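Local atomic coordinates of Ser-thr phosphatase MSPP (Mycobacterium smegmatis, PDB entry 2JFR), a protein that probably removes phosphate from serine and threonine side chains of other proteins, as a manganese- and magnesium-binding phosphatase of the PPM (PP2C) family. Residues Asp128-Ala133 and Leu156-Gly161; Ala69-Asn74 and Pro164-Asp169. All coordinates share one frame; numbering follows the deposited sequence. Where two conformers were deposited one is given.

Contact 1. Residues Asp128-Ala133 and Leu156-Gly161; sequences DDHSVA and LTRALG
R158 lays its guanidinium group flat over one face of the H130 imidazole, with centres 3.6 Å apart and planes inclined by only 13°. The overlap is off-centre: CZ of R158 comes 3.3 Å from NE2 of H130, near the rim of the ring, whereas NE2 itself sits over the middle of the guanidinium. The arginine chain reaches this place by first passing over the ring, its CD 3.9 Å from the H130 centroid in a CH-pi contact, and then bending at chi3 (-147°). R158 was modelled in two conformers, and this stack belongs to the one described. D169 ties the pair together from outside, taking a hydrogen bond from NE2 of H130 and a salt bridge from NH1 of R158, while ND1 of H130 bonds to G111. The backbones meet at a single beta bridge between S131 and L156, just before S131 N-caps helix 132-138 by bonding its OG to G134; H130 is the centre of an inverse gamma turn. In this PPM fold L156 borders the metal centre and packs on D112, also touched by D129 and seen to bind magnesium in a structure of this enzyme. T157 N donates to H130 O at 2.8 Å, approaching from above the carbonyl plane, 56° out of it. The T157 hydroxyl, set between its own backbone N and carbonyl carbon, brings OG1 within 3.0 Å of H130 C without bonding there; E135 is its hydrogen-bond partner. On the same side of this carbonyl, L156 CA makes a CA-H...O contact of 3.4 Å with H130 O.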
loop_
_atom_site.group_PDB
_atom_site.type_symbol
_atom_site.label_atom_id
_atom_site.label_comp_id
_atom_site.label_asym_id
_atom_site.label_seq_id
_atom_site.Cartn_x
_atom_site.Cartn_y
_atom_site.Cartn_z
ATOM N N ASP A 128 -1.417 -10.360 1.630
ATOM C CA ASP A 128 -2.069 -10.621 2.932
ATOM C C ASP A 128 -1.937 -9.416 3.832
ATOM O O ASP A 128 -0.927 -8.679 3.764
ATOM C CB ASP A 128 -1.410 -11.804 3.637
ATOM C CG ASP A 128 -1.260 -13.099 3.007
ATOM O OD1 ASP A 128 -1.936 -13.635 2.102
ATOM O OD2 ASP A 128 -0.284 -13.836 3.404
ATOM N N ASP A 129 -2.963 -9.188 4.595
ATOM C CA ASP A 129 -2.972 -8.101 5.588
ATOM C C ASP A 129 -2.428 -8.640 6.910
ATOM O O ASP A 129 -2.897 -9.659 7.445
ATOM C CB ASP A 129 -4.390 -7.593 5.828
ATOM C CG ASP A 129 -4.916 -6.716 4.742
ATOM O OD1 ASP A 129 -4.192 -6.223 3.937
ATOM O OD2 ASP A 129 -6.117 -6.433 4.882
ATOM N N HIS A 130 -1.434 -7.968 7.445
ATOM C CA HIS A 130 -0.846 -8.314 8.729
ATOM C C HIS A 130 -1.604 -7.551 9.812
ATOM O O HIS A 130 -1.178 -6.540 10.343
ATOM C CB HIS A 130 0.629 -7.970 8.732
ATOM C CG HIS A 130 1.369 -8.515 7.579
ATOM N ND1 HIS A 130 2.233 -7.759 6.857
ATOM C CD2 HIS A 130 1.248 -9.707 6.968
ATOM C CE1 HIS A 130 2.644 -8.495 5.848
ATOM N NE2 HIS A 130 2.102 -9.703 5.892
ATOM N N SER A 131 -2.784 -8.065 10.075
ATOM C CA SER A 131 -3.688 -7.536 11.096
ATOM C C SER A 131 -4.369 -8.722 11.726
ATOM O O SER A 131 -4.369 -9.808 11.187
ATOM C CB SER A 131 -4.708 -6.584 10.509
ATOM O OG SER A 131 -5.602 -7.287 9.677
ATOM N N VAL A 132 -5.067 -8.500 12.838
ATOM C CA VAL A 132 -5.752 -9.613 13.459
ATOM C C VAL A 132 -6.735 -10.252 12.491
ATOM O O VAL A 132 -6.832 -11.454 12.315
ATOM C CB VAL A 132 -6.483 -9.168 14.739
ATOM C CG1 VAL A 132 -7.335 -10.304 15.312
ATOM C CG2 VAL A 132 -5.430 -8.696 15.755
ATOM N N ALA A 133 -7.511 -9.418 11.775
ATOM C CA ALA A 133 -8.451 -9.894 10.777
ATOM C C ALA A 133 -7.774 -10.526 9.603
ATOM O O ALA A 133 -8.175 -11.580 9.100
ATOM C CB ALA A 133 -9.344 -8.719 10.347
ATOM N N LEU A 156 -2.728 -4.099 13.921
ATOM C CA LEU A 156 -1.682 -4.651 13.095
ATOM C C LEU A 156 -0.905 -5.725 13.810
ATOM O O LEU A 156 -0.639 -5.636 15.008
ATOM C CB LEU A 156 -0.713 -3.566 12.668
ATOM C CG LEU A 156 -1.303 -2.464 11.760
ATOM C CD1 LEU A 156 -0.298 -1.389 11.553
ATOM C CD2 LEU A 156 -1.774 -3.047 10.427
ATOM N N THR A 157 -0.428 -6.720 13.064
ATOM C CA THR A 157 0.461 -7.734 13.575
ATOM C C THR A 157 1.886 -7.562 13.091
ATOM O O THR A 157 2.795 -8.183 13.649
ATOM C CB THR A 157 -0.033 -9.138 13.229
ATOM O OG1 THR A 157 -0.151 -9.201 11.808
ATOM C CG2 THR A 157 -1.334 -9.443 13.926
ATOM N N ARG A 158 2.131 -6.703 12.086
ATOM C CA ARG A 158 3.447 -6.370 11.631
ATOM C C ARG A 158 3.401 -4.902 11.203
ATOM O O ARG A 158 2.398 -4.459 10.666
ATOM C CB ARG A 158 3.980 -7.159 10.447
ATOM C CG ARG A 158 3.940 -8.655 10.557
ATOM C CD ARG A 158 4.612 -9.335 9.375
ATOM N NE ARG A 158 4.067 -10.565 8.961
ATOM C CZ ARG A 158 4.261 -11.224 7.830
ATOM N NH1 ARG A 158 5.167 -10.733 6.976
ATOM N NH2 ARG A 158 3.611 -12.353 7.592
ATOM N N ALA A 159 4.492 -4.191 11.465
ATOM C CA ALA A 159 4.581 -2.784 11.107
ATOM C C ALA A 159 6.013 -2.410 10.981
ATOM O O ALA A 159 6.899 -3.015 11.594
ATOM C CB ALA A 159 3.883 -1.916 12.128
ATOM N N LEU A 160 6.268 -1.363 10.209
ATOM C CA LEU A 160 7.566 -0.791 10.030
ATOM C C LEU A 160 7.798 0.319 11.020
ATOM O O LEU A 160 6.941 1.146 11.304
ATOM C CB LEU A 160 7.663 -0.347 8.567
ATOM C CG LEU A 160 9.014 0.140 8.087
ATOM C CD1 LEU A 160 9.248 -0.153 6.630
ATOM C CD2 LEU A 160 9.176 1.642 8.373
ATOM N N GLY A 161 9.027 0.334 11.554
ATOM C CA GLY A 161 9.462 1.388 12.402
ATOM C C GLY A 161 9.255 1.203 13.886
ATOM O O GLY A 161 9.571 2.107 14.654
#

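Contact 2. Residues Ala69-Asn74 and Pro164-Asp169; sequences AVQQAN and PHIGPD
The amide nitrogen ND2 of N74 is held by a water, 2.9 Å from the water oxygen, and by the carbonyl oxygen of G163. This water joins the two segments: it lies 3.0 Å from Q71 O on the helix and 3.1 Å from P164 O on the loop, and more acceptors surround it than its two protons can serve. N74 extends directly out from the helix, with CG anti to its backbone N (chi1 -180°), so that its amide spans to the loop, where OD1 accepts a hydrogen bond from G161 N. Alongside it, pointing the opposite way, runs I166, whose CD1 rests 3.7 Å from N74 CB. A turn of helix earlier, V70 meets the same methyl nearly at a right angle, its CG1 3.8 Å from I166 CD1. I166 was modelled in two conformers, and its side-chain contacts are those of the one described. Q71 makes a direct hydrogen bond across the contact: NE2 donates to I166 O at 3.2 Å, almost straight (172°), with the acceptor lying in the plane of the glutamine amide. The donor stands above the carbonyl plane of I166. The glutamine chain bends at chi2 (-68°), which turns the amide toward the loop; its NE2 also comes 4.1 Å from P168 CD. Helix 63-81 is thus fastened to the loop that leads into the edge strand 169-172; V70 and P168 both touch V108 of the adjacent strand 106-110, I166 rests on I110, and V70 also packs against L53 of helix 42-59.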
loop_
_atom_site.group_PDB
_atom_site.type_symbol
_atom_site.label_atom_id
_atom_site.label_comp_id
_atom_site.label_asym_id
_atom_site.label_seq_id
_atom_site.Cartn_x
_atom_site.Cartn_y
_atom_site.Cartn_z
ATOM N N ALA A 69 16.405 -1.597 1.126
ATOM C CA ALA A 69 15.826 -0.264 1.334
ATOM C C ALA A 69 14.686 -0.326 2.324
ATOM O O ALA A 69 14.517 0.586 3.134
ATOM C CB ALA A 69 15.371 0.297 0.008
ATOM N N VAL A 70 13.903 -1.409 2.291
ATOM C CA VAL A 70 12.841 -1.577 3.270
ATOM C C VAL A 70 13.441 -1.771 4.668
ATOM O O VAL A 70 12.940 -1.205 5.634
ATOM C CB VAL A 70 11.935 -2.740 2.857
ATOM C CG1 VAL A 70 10.933 -3.100 3.979
ATOM C CG2 VAL A 70 11.182 -2.384 1.556
ATOM N N GLN A 71 14.512 -2.558 4.791
ATOM C CA GLN A 71 15.179 -2.721 6.038
ATOM C C GLN A 71 15.710 -1.395 6.541
ATOM O O GLN A 71 15.588 -1.078 7.734
ATOM C CB GLN A 71 16.351 -3.686 5.923
ATOM C CG GLN A 71 15.988 -5.136 5.629
ATOM C CD GLN A 71 15.279 -5.750 6.813
ATOM O OE1 GLN A 71 15.633 -5.635 7.974
ATOM N NE2 GLN A 71 14.215 -6.438 6.532
ATOM N N GLN A 72 16.310 -0.588 5.680
ATOM C CA GLN A 72 16.834 0.684 6.098
ATOM C C GLN A 72 15.716 1.631 6.503
ATOM O O GLN A 72 15.880 2.397 7.457
ATOM C CB GLN A 72 17.672 1.254 4.965
ATOM C CG GLN A 72 19.016 0.522 4.836
ATOM C CD GLN A 72 19.770 0.363 6.197
ATOM O OE1 GLN A 72 20.014 1.310 6.932
ATOM N NE2 GLN A 72 20.057 -0.895 6.634
ATOM N N ALA A 73 14.596 1.594 5.816
ATOM C CA ALA A 73 13.447 2.405 6.185
ATOM C C ALA A 73 12.974 2.038 7.596
ATOM O O ALA A 73 12.702 2.900 8.423
ATOM C CB ALA A 73 12.316 2.260 5.180
ATOM N N ASN A 74 12.880 0.725 7.863
ATOM C CA ASN A 74 12.507 0.277 9.204
ATOM C C ASN A 74 13.453 0.840 10.262
ATOM O O ASN A 74 13.007 1.353 11.278
ATOM C CB ASN A 74 12.501 -1.253 9.231
ATOM C CG ASN A 74 12.119 -1.737 10.586
ATOM O OD1 ASN A 74 10.992 -1.545 11.016
ATOM N ND2 ASN A 74 13.074 -2.335 11.295
ATOM N N PRO A 164 13.728 -3.040 15.666
ATOM C CA PRO A 164 14.884 -3.114 14.787
ATOM C C PRO A 164 14.795 -4.202 13.727
ATOM O O PRO A 164 15.596 -4.149 12.758
ATOM C CB PRO A 164 16.085 -3.331 15.714
ATOM C CG PRO A 164 15.448 -4.089 16.805
ATOM C CD PRO A 164 14.099 -3.449 17.068
ATOM N N HIS A 165 13.908 -5.142 13.841
ATOM C CA HIS A 165 13.781 -6.166 12.829
ATOM C C HIS A 165 12.351 -6.284 12.313
ATOM O O HIS A 165 11.327 -6.219 13.008
ATOM C CB HIS A 165 14.218 -7.474 13.478
ATOM C CG HIS A 165 15.617 -7.391 13.996
ATOM N ND1 HIS A 165 15.912 -7.244 15.312
ATOM C CD2 HIS A 165 16.812 -7.428 13.356
ATOM C CE1 HIS A 165 17.213 -7.190 15.512
ATOM N NE2 HIS A 165 17.766 -7.314 14.326
ATOM N N ILE A 166 12.346 -6.486 10.974
ATOM C CA ILE A 166 11.068 -6.769 10.332
ATOM C C ILE A 166 11.286 -7.836 9.277
ATOM O O ILE A 166 12.383 -8.006 8.699
ATOM C CB ILE A 166 10.379 -5.626 9.559
ATOM C CG1 ILE A 166 11.370 -4.947 8.616
ATOM C CG2 ILE A 166 9.827 -4.618 10.512
ATOM C CD1 ILE A 166 10.728 -4.030 7.636
ATOM N N GLY A 167 10.139 -8.545 9.069
ATOM C CA GLY A 167 10.084 -9.569 8.067
ATOM C C GLY A 167 8.893 -9.276 7.116
ATOM O O GLY A 167 7.838 -9.837 7.307
ATOM N N PRO A 168 9.144 -8.449 6.110
ATOM C CA PRO A 168 8.070 -8.181 5.174
ATOM C C PRO A 168 7.789 -9.432 4.327
ATOM O O PRO A 168 8.635 -10.278 4.112
ATOM C CB PRO A 168 8.624 -7.063 4.273
ATOM C CG PRO A 168 10.075 -7.277 4.248
ATOM C CD PRO A 168 10.384 -7.715 5.685
ATOM N N ASP A 169 6.574 -9.495 3.804
ATOM C CA ASP A 169 6.286 -10.443 2.741
ATOM C C ASP A 169 6.926 -9.920 1.448
ATOM O O ASP A 169 6.972 -8.702 1.224
ATOM C CB ASP A 169 4.808 -10.600 2.551
ATOM C CG ASP A 169 4.088 -11.388 3.634
ATOM O OD1 ASP A 169 4.781 -12.043 4.469
ATOM O OD2 ASP A 169 2.850 -11.324 3.692
HETATM O O HOH W 1 15.432 -3.150 9.857
#

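How the contacts relate
Contact 1 is nested within the loop that contact 2 closes: along the chain come 69-74, 128-133, 156-161 and 164-169. Their centres are 13 Å apart, and the stretch from L156 through D169 serves both, pairing first with the turn before helix 132-138 and then with helix 63-81. The two meet directly, through D169 at one end of the loop and N74 on the helix, and A159 O packs against I166 CG2 at 3.5 Å. One long loop thereby connects the surroundings of the metal centre, on the L156 side, with the outer helix layer and the edge strand 169-172 of one of the two antiparallel sheets of this PPM fold.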